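Local coordinates for periplasmic binding protein/LacI transcriptional regulator (Burkholderia multivorans, PDB 4YLE), which probably binds a simple sugar in the periplasm and delivers it to an ABC transporter for uptake, at residues E45-L48 with T49-N52; T176-A179 with Q180-A184; A279-Q282 with A283-I287. One frame throughout, in Å; residues are numbered along the deposited sequence.

Contact 1 of 3, residues E45-L48 with T49-N52; sequences EFFL and TMEN
Water 1 is held between two side chains one helical turn apart: it donates to Glu45 OE2 at 2.6 Å and lies 2.5 Å from Thr49 OG1. The carboxylate oxygen also accepts from the backbone N of Asn260, so the water sits beside an acceptor already fixed by a loop. The backbone closes the same turn, with Thr49 N 2.8 Å from Glu45 O in a nearly straight bond (165°). With CG2 anti to its backbone N, Thr49 keeps OG1 (chi1 -70°) on the side of Glu45, close to both the peptide oxygen and the water.

Around the helix, two phenylalanines meet the selenomethionine Met50. The chain of Met50 runs out extended and bends at chi3 (-75°), which brings Met50 CE back to 3.7 Å from Phe46 CE2, obliquely to that ring. Met50 SE lies 3.9 Å from Phe47 CD1, at the ring edge, a Met-aromatic contact in which the two side chains run side by side. The rings also touch each other, Phe46 CD2 lying over the centre of one Phe47 face.

Phe46 comes close to the bound unknown ligand. The turn opens helix 45-60 of the beta-alpha-beta unit between strands 34-39 and 66-72; Met39 of the first strand packs on Phe47, Met50 and Glu51, Thr69 of the second bonds Glu51, and helix 279-295 covers Phe46 and Met50.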
loop_
_atom_site.group_PDB
_atom_site.type_symbol
_atom_site.label_atom_id
_atom_site.label_comp_id
_atom_site.label_asym_id
_atom_site.label_seq_id
_atom_site.Cartn_x
_atom_site.Cartn_y
_atom_site.Cartn_z
ATOM N N GLU A 45 -6.102 6.912 5.795
ATOM C CA GLU A 45 -5.101 7.711 6.487
ATOM C C GLU A 45 -3.671 7.477 6.008
ATOM O O GLU A 45 -2.820 8.350 6.137
ATOM C CB GLU A 45 -5.110 7.469 7.984
ATOM C CG GLU A 45 -4.492 8.684 8.699
ATOM C CD GLU A 45 -4.083 8.425 10.124
ATOM O OE1 GLU A 45 -4.807 8.939 11.008
ATOM O OE2 GLU A 45 -3.036 7.746 10.348
ATOM N N PHE A 46 -3.388 6.284 5.519
ATOM C CA PHE A 46 -2.074 6.018 4.953
ATOM C C PHE A 46 -1.669 7.110 3.959
ATOM O O PHE A 46 -0.545 7.628 3.984
ATOM C CB PHE A 46 -2.076 4.662 4.270
ATOM C CG PHE A 46 -0.747 4.293 3.649
ATOM C CD1 PHE A 46 0.276 3.750 4.413
ATOM C CD2 PHE A 46 -0.539 4.461 2.289
ATOM C CE1 PHE A 46 1.496 3.407 3.826
ATOM C CE2 PHE A 46 0.648 4.109 1.697
ATOM C CZ PHE A 46 1.682 3.591 2.463
ATOM N N PHE A 47 -2.579 7.468 3.061
ATOM C CA PHE A 47 -2.249 8.469 2.063
ATOM C C PHE A 47 -2.327 9.868 2.591
ATOM O O PHE A 47 -1.597 10.752 2.104
ATOM C CB PHE A 47 -3.122 8.252 0.832
ATOM C CG PHE A 47 -2.779 6.981 0.141
ATOM C CD1 PHE A 47 -1.559 6.856 -0.501
ATOM C CD2 PHE A 47 -3.616 5.892 0.205
ATOM C CE1 PHE A 47 -1.206 5.655 -1.097
ATOM C CE2 PHE A 47 -3.268 4.693 -0.389
ATOM C CZ PHE A 47 -2.053 4.574 -1.020
ATOM N N LEU A 48 -3.190 10.109 3.579
ATOM C CA LEU A 48 -3.203 11.427 4.191
ATOM C C LEU A 48 -1.872 11.673 4.897
ATOM O O LEU A 48 -1.314 12.763 4.787
ATOM C CB LEU A 48 -4.385 11.574 5.134
ATOM C CG LEU A 48 -5.706 11.349 4.382
ATOM C CD1 LEU A 48 -6.836 11.543 5.362
ATOM C CD2 LEU A 48 -5.887 12.271 3.150
ATOM N N THR A 49 -1.334 10.638 5.542
ATOM C CA THR A 49 -0.018 10.692 6.180
ATOM C C THR A 49 1.084 10.913 5.147
ATOM O O THR A 49 1.999 11.724 5.331
ATOM C CB THR A 49 0.241 9.394 6.958
ATOM O OG1 THR A 49 -0.631 9.365 8.094
ATOM C CG2 THR A 49 1.690 9.309 7.444
HETATM N N MSE A 50 0.975 10.209 4.035
HETATM C CA MSE A 50 1.900 10.374 2.933
HETATM C C MSE A 50 1.867 11.806 2.418
HETATM O O MSE A 50 2.924 12.422 2.249
HETATM C CB MSE A 50 1.565 9.419 1.783
HETATM C CG MSE A 50 2.527 9.507 0.642
HETATM SE SE MSE A 50 2.037 8.393 -0.877
HETATM C CE MSE A 50 2.572 6.723 -0.080
ATOM N N GLU A 51 0.664 12.310 2.149
ATOM C CA GLU A 51 0.472 13.671 1.631
ATOM C C GLU A 51 1.050 14.707 2.572
ATOM O O GLU A 51 1.760 15.622 2.136
ATOM C CB GLU A 51 -1.023 13.938 1.386
ATOM C CG GLU A 51 -1.291 15.201 0.628
ATOM C CD GLU A 51 -2.774 15.473 0.440
ATOM O OE1 GLU A 51 -3.554 15.138 1.349
ATOM O OE2 GLU A 51 -3.144 16.014 -0.621
ATOM N N ASN A 52 0.796 14.548 3.866
ATOM C CA ASN A 52 1.306 15.514 4.825
ATOM C C ASN A 52 2.828 15.532 4.788
ATOM O O ASN A 52 3.432 16.603 4.794
ATOM C CB ASN A 52 0.810 15.211 6.236
ATOM C CG ASN A 52 -0.669 15.466 6.388
ATOM O OD1 ASN A 52 -1.238 16.307 5.687
ATOM N ND2 ASN A 52 -1.305 14.731 7.296
HETATM O O HOH W 1 -0.932 7.052 8.967
#

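Contact 2 of 3, residues T176-A179 with Q180-A184; sequences TTNA and QQRTA
Four successive i to i+4 bonds, from Gln180 N to Thr176 O (3.1 Å) through Thr183 N to Ala179 O (3.0 Å), wind the first turns of helix 177-193, with Thr176 at the N-cap position. Asn178 and Arg182 stand side by side on one flank and point the same way. The methylene CB of Asn178 lies over one face of the guanidinium, 4.0 Å from Arg182 NH2, while the amide and guanidinium planes are turned 75° apart. ND2 of Asn178 and NH2 of Arg182 are both donors, 3.5 Å from each other, so they adjoin without bonding. Both side chains find acceptors in other places: Arg182 NH1 bonds Gly230 O and the unknown ligand, its NE bonds Asn146 OD1, and Asn178 ND2 bonds the ligand weakly. Arg182 reaches the site because its chain is extended from CG to NE (chi2 -175°).

The helix belongs to the beta-alpha-beta unit of strands 166-171 and 196-202, and its N-terminal end faces the ligand site, where periplasmic binding proteins of this fold hold their substrate between two domains. Asn178 also turns OD1 back on the helix start, with a weak bond from Ala179 N at 3.1 Å. Toward another side, water 2 joins the turn by donating to Thr177 OG1 at 3.0 Å and, weakly, to Gln180 OE1; Thr177 OG1 is also hydrogen-bonded to Arg126 O. Gln180 holds its amide through NE2 to Ser174 O, and Thr177 CG2 lies alongside Gln181 CG at 4.0 Å.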
loop_
_atom_site.group_PDB
_atom_site.type_symbol
_atom_site.label_atom_id
_atom_site.label_comp_id
_atom_site.label_asym_id
_atom_site.label_seq_id
_atom_site.Cartn_x
_atom_site.Cartn_y
_atom_site.Cartn_z
ATOM N N THR A 176 -2.933 -6.076 -7.536
ATOM C CA THR A 176 -1.800 -5.244 -7.155
ATOM C C THR A 176 -0.692 -6.110 -6.624
ATOM O O THR A 176 -0.913 -7.101 -5.928
ATOM C CB THR A 176 -2.168 -4.161 -6.112
ATOM O OG1 THR A 176 -2.658 -4.763 -4.901
ATOM C CG2 THR A 176 -3.209 -3.236 -6.678
ATOM N N THR A 177 0.519 -5.725 -6.987
ATOM C CA THR A 177 1.684 -6.401 -6.485
ATOM C C THR A 177 1.710 -6.371 -4.963
ATOM O O THR A 177 1.998 -7.387 -4.332
ATOM C CB THR A 177 2.955 -5.766 -7.061
ATOM O OG1 THR A 177 2.846 -5.757 -8.479
ATOM C CG2 THR A 177 4.188 -6.537 -6.634
ATOM N N ASN A 178 1.378 -5.241 -4.345
ATOM C CA ASN A 178 1.571 -5.191 -2.903
ATOM C C ASN A 178 0.549 -6.064 -2.184
ATOM O O ASN A 178 0.876 -6.685 -1.185
ATOM C CB ASN A 178 1.596 -3.749 -2.355
ATOM C CG ASN A 178 0.375 -2.936 -2.669
ATOM O OD1 ASN A 178 -0.366 -3.201 -3.601
ATOM N ND2 ASN A 178 0.183 -1.878 -1.884
ATOM N N ALA A 179 -0.658 -6.167 -2.724
ATOM C CA ALA A 179 -1.660 -7.079 -2.157
ATOM C C ALA A 179 -1.185 -8.528 -2.232
ATOM O O ALA A 179 -1.245 -9.264 -1.236
ATOM C CB ALA A 179 -2.962 -6.920 -2.854
ATOM N N GLN A 180 -0.688 -8.936 -3.400
ATOM C CA GLN A 180 -0.225 -10.295 -3.598
ATOM C C GLN A 180 0.930 -10.643 -2.714
ATOM O O GLN A 180 0.996 -11.735 -2.164
ATOM C CB GLN A 180 0.161 -10.493 -5.067
ATOM C CG GLN A 180 -1.007 -10.330 -5.992
ATOM C CD GLN A 180 -0.611 -10.093 -7.437
ATOM O OE1 GLN A 180 0.567 -10.145 -7.799
ATOM N NE2 GLN A 180 -1.602 -9.808 -8.271
ATOM N N GLN A 181 1.859 -9.713 -2.562
ATOM C CA GLN A 181 3.053 -10.000 -1.788
ATOM C C GLN A 181 2.761 -10.025 -0.297
ATOM O O GLN A 181 3.398 -10.793 0.431
ATOM C CB GLN A 181 4.122 -8.988 -2.133
ATOM C CG GLN A 181 4.543 -9.123 -3.590
ATOM C CD GLN A 181 5.099 -10.509 -3.886
ATOM O OE1 GLN A 181 4.480 -11.337 -4.578
ATOM N NE2 GLN A 181 6.236 -10.787 -3.307
ATOM N N ARG A 182 1.786 -9.236 0.168
ATOM C CA ARG A 182 1.417 -9.330 1.583
ATOM C C ARG A 182 0.747 -10.652 1.853
ATOM O O ARG A 182 1.025 -11.303 2.854
ATOM C CB ARG A 182 0.496 -8.180 2.016
ATOM C CG ARG A 182 1.307 -6.897 2.067
ATOM C CD ARG A 182 0.525 -5.719 2.595
ATOM N NE ARG A 182 1.177 -4.530 2.082
ATOM C CZ ARG A 182 0.584 -3.365 1.884
ATOM N NH1 ARG A 182 -0.699 -3.202 2.193
ATOM N NH2 ARG A 182 1.287 -2.363 1.380
ATOM N N THR A 183 -0.146 -11.061 0.963
ATOM C CA THR A 183 -0.766 -12.355 1.156
ATOM C C THR A 183 0.305 -13.463 1.185
ATOM O O THR A 183 0.254 -14.367 2.013
ATOM C CB THR A 183 -1.842 -12.624 0.069
ATOM O OG1 THR A 183 -2.942 -11.719 0.315
ATOM C CG2 THR A 183 -2.328 -14.092 0.107
ATOM N N ALA A 184 1.288 -13.385 0.306
ATOM C CA ALA A 184 2.333 -14.391 0.280
ATOM C C ALA A 184 3.161 -14.399 1.577
ATOM O O ALA A 184 3.451 -15.465 2.114
ATOM C CB ALA A 184 3.232 -14.165 -0.938
HETATM O O HOH W 2 2.065 -8.110 -10.108
#

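Contact 3 of 3, residues A279-Q282 with A283-I287; sequences AAKQ and AVFGI
Ala283 leads the second segment and is tied to Ala279 O through its backbone N at 3.2 Å, the longest of the four backbone hydrogen bonds that join the two turns. Its methyl belongs to the side of the helix that meets Met50 of helix 45-60, as does that of Ala279. Val284 follows, its N bonded to Ala280 O at 2.9 Å. The branch CG2, anti to the carbonyl carbon, bends back along the helix to 3.3 Å from that same Ala280 O; the side chain also touches Tyr57 of helix 45-60.

Phe285 carries the main side-chain contact. Its N donates to Lys281 O at 2.8 Å, and its ring stands beside the lysine one turn earlier. CG of Lys281 lies 3.8 Å from the Phe285 ring centroid and only 8° off the ring normal, a CH-pi contact centred on one face. Beyond CG the lysine bends at chi3 (-86°) and again at chi4, which curls NZ back toward the outer end of the ring, 3.5 Å from Phe285 CZ. Phe285 also packs on Val142 of strand 141-144, and Lys281 touches Thr309 and Pro310 of strand 308-314.

At Gly286 the N bonds Gln282 O at 2.8 Å with an N-H...O angle of 147°, more bent than the others. Gln282 directs NE2 to Gln277 O, just ahead of the helix.

The lysine thus gives its aliphatic methylene to the aromatic face, while its ammonium ends beyond the rim near CZ and not over the ring; the contact is chiefly apolar, methylene against aromatic face.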
loop_
_atom_site.group_PDB
_atom_site.type_symbol
_atom_site.label_atom_id
_atom_site.label_comp_id
_atom_site.label_asym_id
_atom_site.label_seq_id
_atom_site.Cartn_x
_atom_site.Cartn_y
_atom_site.Cartn_z
ATOM N N ALA A 279 4.887 5.745 4.936
ATOM C CA ALA A 279 4.247 6.418 3.818
ATOM C C ALA A 279 4.946 7.703 3.382
ATOM O O ALA A 279 5.172 7.941 2.181
ATOM C CB ALA A 279 2.822 6.707 4.177
ATOM N N ALA A 280 5.257 8.549 4.355
ATOM C CA ALA A 280 5.826 9.842 4.083
ATOM C C ALA A 280 7.199 9.617 3.457
ATOM O O ALA A 280 7.567 10.310 2.539
ATOM C CB ALA A 280 5.942 10.654 5.347
ATOM N N LYS A 281 7.961 8.670 3.996
ATOM C CA LYS A 281 9.276 8.354 3.437
ATOM C C LYS A 281 9.175 7.948 1.972
ATOM O O LYS A 281 9.962 8.398 1.166
ATOM C CB LYS A 281 9.942 7.237 4.240
ATOM C CG LYS A 281 11.320 6.825 3.689
ATOM C CD LYS A 281 11.726 5.453 4.239
ATOM C CE LYS A 281 12.401 5.561 5.540
ATOM N NZ LYS A 281 13.726 6.213 5.414
ATOM N N GLN A 282 8.194 7.108 1.633
ATOM C CA GLN A 282 8.077 6.647 0.249
ATOM C C GLN A 282 7.867 7.806 -0.692
ATOM O O GLN A 282 8.538 7.892 -1.769
ATOM C CB GLN A 282 6.963 5.640 0.094
ATOM C CG GLN A 282 7.231 4.351 0.821
ATOM C CD GLN A 282 6.178 3.332 0.529
ATOM O OE1 GLN A 282 5.884 3.054 -0.624
ATOM N NE2 GLN A 282 5.617 2.733 1.578
ATOM N N ALA A 283 6.994 8.739 -0.305
ATOM C CA ALA A 283 6.710 9.875 -1.169
ATOM C C ALA A 283 7.922 10.813 -1.241
ATOM O O ALA A 283 8.254 11.329 -2.314
ATOM C CB ALA A 283 5.518 10.624 -0.700
ATOM N N VAL A 284 8.553 11.080 -0.107
ATOM C CA VAL A 284 9.690 11.980 -0.100
ATOM C C VAL A 284 10.844 11.390 -0.930
ATOM O O VAL A 284 11.453 12.099 -1.736
ATOM C CB VAL A 284 10.163 12.310 1.344
ATOM C CG1 VAL A 284 11.505 13.022 1.361
ATOM C CG2 VAL A 284 9.098 13.188 2.042
ATOM N N PHE A 285 11.102 10.105 -0.781
ATOM C CA PHE A 285 12.231 9.485 -1.476
ATOM C C PHE A 285 11.848 9.396 -2.952
ATOM O O PHE A 285 12.682 9.489 -3.835
ATOM C CB PHE A 285 12.557 8.097 -0.915
ATOM C CG PHE A 285 13.381 8.086 0.343
ATOM C CD1 PHE A 285 13.372 9.142 1.244
ATOM C CD2 PHE A 285 14.131 6.968 0.648
ATOM C CE1 PHE A 285 14.118 9.080 2.408
ATOM C CE2 PHE A 285 14.877 6.911 1.788
ATOM C CZ PHE A 285 14.872 7.965 2.669
ATOM N N GLY A 286 10.564 9.197 -3.235
ATOM C CA GLY A 286 10.122 9.217 -4.619
ATOM C C GLY A 286 10.379 10.572 -5.267
ATOM O O GLY A 286 10.904 10.656 -6.382
ATOM N N ILE A 287 9.951 11.631 -4.582
ATOM C CA ILE A 287 10.176 13.001 -5.046
ATOM C C ILE A 287 11.684 13.250 -5.220
ATOM O O ILE A 287 12.108 13.751 -6.259
ATOM C CB ILE A 287 9.560 14.027 -4.071
ATOM C CG1 ILE A 287 8.037 13.925 -4.099
ATOM C CG2 ILE A 287 9.993 15.450 -4.440
ATOM C CD1 ILE A 287 7.323 14.593 -2.923
#

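The contacts follow one another along the chain as the opening turns of three helices, 45-60, 177-193 and 279-295. Contacts 1 and 3 lie side by side, centres 11 Å apart, and touch: Met50 CG is 3.5 Å from Ala283 CB, and Ala279 CB meets Phe46 O. Both helices pack in the domain built on the mixed sheet containing strands 34-39 and 308-314. Contact 2 belongs to the other domain, with the four-stranded parallel sheet; its centre is about 21 Å from contact 1 and about 20 Å from contact 3. Phe46 and Arg182 nevertheless both approach the unknown ligand, consistent with a binding cleft between the domains.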